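Local structure of sugar-binding transcriptional regulator, LacI family (Enterococcus faecalis, 3CS3) at residues R6-Y18 with P54-F68. The protein probably binds a sugar effector through this periplasmic-binding-protein-like region and regulates transcription as a DNA-binding member of the LacI family. Sequence-based numbering, arbitrary orientation. Where two conformers were deposited one is given.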
loop_
_atom_site.group_PDB
_atom_site.type_symbol
_atom_site.label_atom_id
_atom_site.label_comp_id
_atom_site.label_asym_id
_atom_site.label_seq_id
_atom_site.Cartn_x
_atom_site.Cartn_y
_atom_site.Cartn_z
ATOM N N ARG A 6 14.738 -29.156 1.552
ATOM C CA ARG A 6 15.032 -27.791 1.130
ATOM C C ARG A 6 14.995 -26.813 2.291
ATOM O O ARG A 6 14.155 -26.918 3.181
ATOM C CB ARG A 6 14.026 -27.344 0.074
ATOM C CG ARG A 6 14.657 -26.816 -1.196
ATOM C CD ARG A 6 13.793 -27.142 -2.406
ATOM N NE ARG A 6 12.905 -28.283 -2.163
ATOM C CZ ARG A 6 12.382 -29.058 -3.110
ATOM N NH1 ARG A 6 11.584 -30.064 -2.773
ATOM N NH2 ARG A 6 12.657 -28.840 -4.390
ATOM N N GLN A 7 15.919 -25.864 2.272
ATOM C CA GLN A 7 15.834 -24.697 3.124
ATOM C C GLN A 7 16.241 -23.504 2.284
ATOM O O GLN A 7 17.415 -23.329 1.979
ATOM C CB GLN A 7 16.727 -24.848 4.347
ATOM C CG GLN A 7 16.682 -23.686 5.313
ATOM C CD GLN A 7 16.855 -24.129 6.745
ATOM O OE1 GLN A 7 16.069 -24.929 7.256
ATOM N NE2 GLN A 7 17.883 -23.612 7.407
ATOM N N THR A 8 15.253 -22.701 1.898
ATOM C CA THR A 8 15.452 -21.591 0.972
ATOM C C THR A 8 15.668 -20.270 1.696
ATOM O O THR A 8 15.989 -19.259 1.056
ATOM C CB THR A 8 14.230 -21.434 0.033
ATOM O OG1 THR A 8 13.062 -21.117 0.803
ATOM C CG2 THR A 8 13.975 -22.713 -0.747
ATOM N N ASN A 9 15.522 -20.313 3.026
ATOM C CA ASN A 9 15.415 -19.135 3.907
ATOM C C ASN A 9 14.511 -17.997 3.408
ATOM O O ASN A 9 14.814 -16.803 3.542
ATOM C CB ASN A 9 16.755 -18.687 4.558
ATOM C CG ASN A 9 17.786 -18.123 3.573
ATOM O OD1 ASN A 9 18.984 -18.173 3.856
ATOM N ND2 ASN A 9 17.341 -17.550 2.459
ATOM N N ILE A 10 13.366 -18.399 2.850
ATOM C CA ILE A 10 12.340 -17.478 2.351
ATOM C C ILE A 10 10.978 -17.799 2.971
ATOM O O ILE A 10 10.543 -18.958 2.997
ATOM C CB ILE A 10 12.251 -17.471 0.792
ATOM C CG1 ILE A 10 13.582 -17.014 0.187
ATOM C CG2 ILE A 10 11.162 -16.510 0.300
ATOM C CD1 ILE A 10 13.768 -17.370 -1.271
ATOM N N ILE A 11 10.327 -16.769 3.502
ATOM C CA ILE A 11 8.963 -16.894 4.001
ATOM C C ILE A 11 8.013 -16.253 2.993
ATOM O O ILE A 11 8.239 -15.128 2.554
ATOM C CB ILE A 11 8.804 -16.247 5.415
ATOM C CG1 ILE A 11 9.773 -16.885 6.428
ATOM C CG2 ILE A 11 7.353 -16.325 5.912
ATOM C CD1 ILE A 11 9.600 -18.399 6.632
ATOM N N GLY A 12 6.981 -16.993 2.598
ATOM C CA GLY A 12 5.914 -16.445 1.761
ATOM C C GLY A 12 4.887 -15.712 2.608
ATOM O O GLY A 12 4.378 -16.253 3.583
ATOM N N VAL A 13 4.594 -14.469 2.252
ATOM C CA VAL A 13 3.617 -13.684 2.989
ATOM C C VAL A 13 2.404 -13.457 2.091
ATOM O O VAL A 13 2.508 -12.833 1.040
ATOM C CB VAL A 13 4.213 -12.357 3.500
ATOM C CG1 VAL A 13 3.161 -11.537 4.227
ATOM C CG2 VAL A 13 5.404 -12.628 4.424
ATOM N N TYR A 14 1.262 -13.995 2.503
ATOM C CA TYR A 14 0.058 -13.955 1.681
ATOM C C TYR A 14 -0.927 -12.913 2.193
ATOM O O TYR A 14 -1.554 -13.088 3.238
ATOM C CB TYR A 14 -0.567 -15.354 1.563
ATOM C CG TYR A 14 0.309 -16.296 0.769
ATOM C CD1 TYR A 14 0.168 -16.403 -0.612
ATOM C CD2 TYR A 14 1.313 -17.045 1.394
ATOM C CE1 TYR A 14 0.982 -17.244 -1.351
ATOM C CE2 TYR A 14 2.134 -17.886 0.664
ATOM C CZ TYR A 14 1.959 -17.983 -0.709
ATOM O OH TYR A 14 2.765 -18.814 -1.448
ATOM N N LEU A 15 -1.013 -11.811 1.454
ATOM C CA LEU A 15 -1.867 -10.680 1.810
ATOM C C LEU A 15 -3.081 -10.622 0.898
ATOM O O LEU A 15 -3.086 -11.219 -0.173
ATOM C CB LEU A 15 -1.087 -9.364 1.762
ATOM C CG LEU A 15 0.154 -9.250 2.660
ATOM C CD1 LEU A 15 0.744 -7.869 2.513
ATOM C CD2 LEU A 15 -0.138 -9.558 4.142
ATOM N N ALA A 16 -4.107 -9.903 1.339
ATOM C CA ALA A 16 -5.373 -9.818 0.616
ATOM C C ALA A 16 -5.472 -8.586 -0.286
ATOM O O ALA A 16 -6.301 -8.544 -1.198
ATOM C CB ALA A 16 -6.520 -9.844 1.597
ATOM N N ASP A 17 -4.610 -7.606 -0.031
ATOM C CA ASP A 17 -4.637 -6.286 -0.686
ATOM C C ASP A 17 -5.932 -5.473 -0.552
ATOM O O ASP A 17 -6.415 -4.871 -1.514
ATOM C CB ASP A 17 -4.109 -6.309 -2.133
ATOM C CG ASP A 17 -2.665 -5.824 -2.237
ATOM O OD1 ASP A 17 -2.390 -4.957 -3.095
ATOM O OD2 ASP A 17 -1.807 -6.295 -1.458
ATOM N N TYR A 18 -6.499 -5.498 0.653
ATOM C CA TYR A 18 -7.245 -4.349 1.143
ATOM C C TYR A 18 -6.289 -3.535 2.009
ATOM O O TYR A 18 -5.969 -2.390 1.679
ATOM C CB TYR A 18 -8.548 -4.708 1.898
ATOM C CG TYR A 18 -8.568 -5.988 2.718
ATOM C CD1 TYR A 18 -9.238 -7.117 2.250
ATOM C CD2 TYR A 18 -7.973 -6.056 3.983
ATOM C CE1 TYR A 18 -9.286 -8.283 3.001
ATOM C CE2 TYR A 18 -8.003 -7.228 4.739
ATOM C CZ TYR A 18 -8.661 -8.338 4.240
ATOM O OH TYR A 18 -8.698 -9.499 4.981
ATOM N N PRO A 54 4.649 -21.672 -4.324
ATOM C CA PRO A 54 5.951 -22.287 -4.611
ATOM C C PRO A 54 6.496 -23.037 -3.387
ATOM O O PRO A 54 7.369 -22.531 -2.673
ATOM C CB PRO A 54 6.834 -21.091 -4.990
ATOM C CG PRO A 54 6.184 -19.906 -4.359
ATOM C CD PRO A 54 4.720 -20.198 -4.281
ATOM N N GLU A 55 5.976 -24.245 -3.166
ATOM C CA GLU A 55 6.273 -25.035 -1.970
ATOM C C GLU A 55 7.687 -25.626 -2.002
ATOM O O GLU A 55 8.248 -25.979 -0.960
ATOM C CB GLU A 55 5.189 -26.108 -1.753
ATOM C CG GLU A 55 5.394 -27.439 -2.469
ATOM C CD GLU A 55 5.828 -28.544 -1.521
ATOM O OE1 GLU A 55 7.015 -28.935 -1.557
ATOM O OE2 GLU A 55 4.980 -29.016 -0.732
ATOM N N LYS A 56 8.257 -25.705 -3.204
ATOM C CA LYS A 56 9.640 -26.127 -3.404
ATOM C C LYS A 56 10.585 -24.922 -3.407
ATOM O O LYS A 56 11.738 -25.032 -3.825
ATOM C CB LYS A 56 9.772 -26.899 -4.724
ATOM C CG LYS A 56 9.021 -28.223 -4.768
ATOM C CD LYS A 56 9.050 -28.829 -6.165
ATOM C CE LYS A 56 8.281 -30.146 -6.223
ATOM N NZ LYS A 56 6.810 -29.966 -6.045
ATOM N N MET A 57 10.093 -23.773 -2.943
ATOM C CA MET A 57 10.848 -22.518 -2.990
ATOM C C MET A 57 10.604 -21.597 -1.785
ATOM O O MET A 57 11.234 -20.544 -1.663
ATOM C CB MET A 57 10.562 -21.785 -4.307
ATOM C CG MET A 57 11.518 -22.149 -5.448
ATOM S SD MET A 57 10.738 -22.271 -7.073
ATOM C CE MET A 57 9.722 -23.744 -6.900
ATOM N N VAL A 58 9.704 -22.007 -0.896
ATOM C CA VAL A 58 9.363 -21.231 0.297
ATOM C C VAL A 58 9.345 -22.135 1.534
ATOM O O VAL A 58 8.748 -23.215 1.513
ATOM C CB VAL A 58 8.027 -20.436 0.082
ATOM C CG1 VAL A 58 7.172 -20.366 1.332
ATOM C CG2 VAL A 58 8.317 -19.036 -0.441
ATOM N N ASP A 59 10.027 -21.702 2.593
ATOM C CA ASP A 59 10.136 -22.490 3.826
ATOM C C ASP A 59 8.839 -22.539 4.624
ATOM O O ASP A 59 8.451 -23.598 5.119
ATOM C CB ASP A 59 11.255 -21.951 4.725
ATOM C CG ASP A 59 12.645 -22.317 4.234
ATOM O OD1 ASP A 59 12.780 -23.063 3.237
ATOM O OD2 ASP A 59 13.614 -21.850 4.857
ATOM N N GLY A 60 8.191 -21.386 4.762
ATOM C CA GLY A 60 6.995 -21.250 5.583
ATOM C C GLY A 60 6.156 -20.058 5.170
ATOM O O GLY A 60 6.584 -19.249 4.349
ATOM N N ALA A 61 4.962 -19.937 5.742
ATOM C CA ALA A 61 4.043 -18.878 5.338
ATOM C C ALA A 61 3.506 -18.052 6.500
ATOM O O ALA A 61 3.286 -18.571 7.597
ATOM C CB ALA A 61 2.888 -19.450 4.501
ATOM N N ILE A 62 3.319 -16.760 6.242
ATOM C CA ILE A 62 2.562 -15.877 7.116
ATOM C C ILE A 62 1.330 -15.433 6.329
ATOM O O ILE A 62 1.459 -14.838 5.261
ATOM C CB ILE A 62 3.400 -14.662 7.582
ATOM C CG1 ILE A 62 4.554 -15.116 8.484
ATOM C CG2 ILE A 62 2.528 -13.645 8.322
ATOM C CD1 ILE A 62 5.590 -14.035 8.746
ATOM N N ILE A 63 0.141 -15.734 6.848
ATOM C CA ILE A 63 -1.107 -15.505 6.111
ATOM C C ILE A 63 -1.988 -14.420 6.738
ATOM O O ILE A 63 -2.419 -14.536 7.894
ATOM C CB ILE A 63 -1.965 -16.803 5.991
ATOM C CG1 ILE A 63 -1.110 -18.033 5.638
ATOM C CG2 ILE A 63 -3.160 -16.606 5.028
ATOM C CD1 ILE A 63 -0.764 -18.185 4.187
ATOM N N LEU A 64 -2.252 -13.374 5.960
ATOM C CA LEU A 64 -3.291 -12.402 6.277
ATOM C C LEU A 64 -4.155 -12.188 5.029
ATOM O O LEU A 64 -3.981 -11.213 4.296
ATOM C CB LEU A 64 -2.677 -11.093 6.794
ATOM C CG LEU A 64 -3.515 -9.850 7.155
ATOM C CD1 LEU A 64 -4.913 -10.160 7.674
ATOM C CD2 LEU A 64 -2.765 -9.010 8.158
ATOM N N ASP A 65 -5.089 -13.113 4.806
ATOM C CA ASP A 65 -5.930 -13.127 3.612
ATOM C C ASP A 65 -7.129 -14.033 3.861
ATOM O O ASP A 65 -6.978 -15.249 3.912
ATOM C CB ASP A 65 -5.126 -13.649 2.410
ATOM C CG ASP A 65 -5.908 -13.608 1.095
ATOM O OD1 ASP A 65 -7.048 -13.089 1.050
ATOM O OD2 ASP A 65 -5.361 -14.107 0.088
ATOM N N TRP A 66 -8.317 -13.439 3.984
ATOM C CA TRP A 66 -9.545 -14.187 4.285
ATOM C C TRP A 66 -10.026 -15.070 3.124
ATOM O O TRP A 66 -10.798 -16.006 3.336
ATOM C CB TRP A 66 -10.667 -13.239 4.741
ATOM C CG TRP A 66 -11.232 -12.406 3.630
ATOM C CD1 TRP A 66 -10.717 -11.247 3.141
ATOM C CD2 TRP A 66 -12.412 -12.679 2.859
ATOM N NE1 TRP A 66 -11.498 -10.771 2.116
ATOM C CE2 TRP A 66 -12.544 -11.632 1.917
ATOM C CE3 TRP A 66 -13.367 -13.707 2.870
ATOM C CZ2 TRP A 66 -13.602 -11.574 0.995
ATOM C CZ3 TRP A 66 -14.421 -13.653 1.950
ATOM C CH2 TRP A 66 -14.527 -12.590 1.027
ATOM N N THR A 67 -9.573 -14.765 1.909
ATOM C CA THR A 67 -9.910 -15.565 0.727
ATOM C C THR A 67 -9.015 -16.795 0.562
ATOM O O THR A 67 -9.320 -17.676 -0.244
ATOM C CB THR A 67 -9.842 -14.739 -0.574
ATOM O OG1 THR A 67 -8.501 -14.290 -0.793
ATOM C CG2 THR A 67 -10.780 -13.552 -0.511
ATOM N N PHE A 68 -7.904 -16.835 1.301
ATOM C CA PHE A 68 -7.038 -18.010 1.357
ATOM C C PHE A 68 -7.780 -19.039 2.210
ATOM O O PHE A 68 -7.969 -18.819 3.407
ATOM C CB PHE A 68 -5.693 -17.634 1.992
ATOM C CG PHE A 68 -4.544 -18.556 1.645
ATOM C CD1 PHE A 68 -3.347 -18.032 1.180
ATOM C CD2 PHE A 68 -4.641 -19.936 1.810
ATOM C CE1 PHE A 68 -2.273 -18.862 0.874
ATOM C CE2 PHE A 68 -3.571 -20.776 1.506
ATOM C CZ PHE A 68 -2.387 -20.239 1.043
HETATM O O HOH W 1 -3.030 -14.105 -0.919
#
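Strands 10-15 and 60-64 run side by side, in parallel, in the mixed sheet of one lobe of the LacI-type, periplasmic-binding-protein-like fold, and strand 40-45 flanks 10-15 on its other edge. G12 and Y14 carry the parallel pairing: G12 N bonds to G60 O and G12 O accepts from I62 N at 2.9 Å, then Y14 N takes I62 O and Y14 O accepts from L64 N. On the face bearing I11, V13, I62 and L64, I11 CG2 packs on I62 CG1 at 4.0 Å, and helix 23-35 packs on this face, against I11, L15 and L64. On the other face the Y14 ring, its CG beside the backbone N (chi1 -68°), lies against I63 CD1 and receives the edge of F68 in a T-shaped stack, planes 81° apart, with F68 CE1 3.6 Å from Y14 CG. Y14 OH, 3.7 Å from P54 CD, is buried without a polar partner. A water links L15 O to D65 OD2, while D65 OD1 closes an Asx turn with T67 N. Ahead of I10, the D59 carboxylate grips the incoming chain: T8 N meets D59 OD1 on its syn side at 2.8 Å, nearly straight at 169°, and N9 N adds a weak bond to D59 OD2.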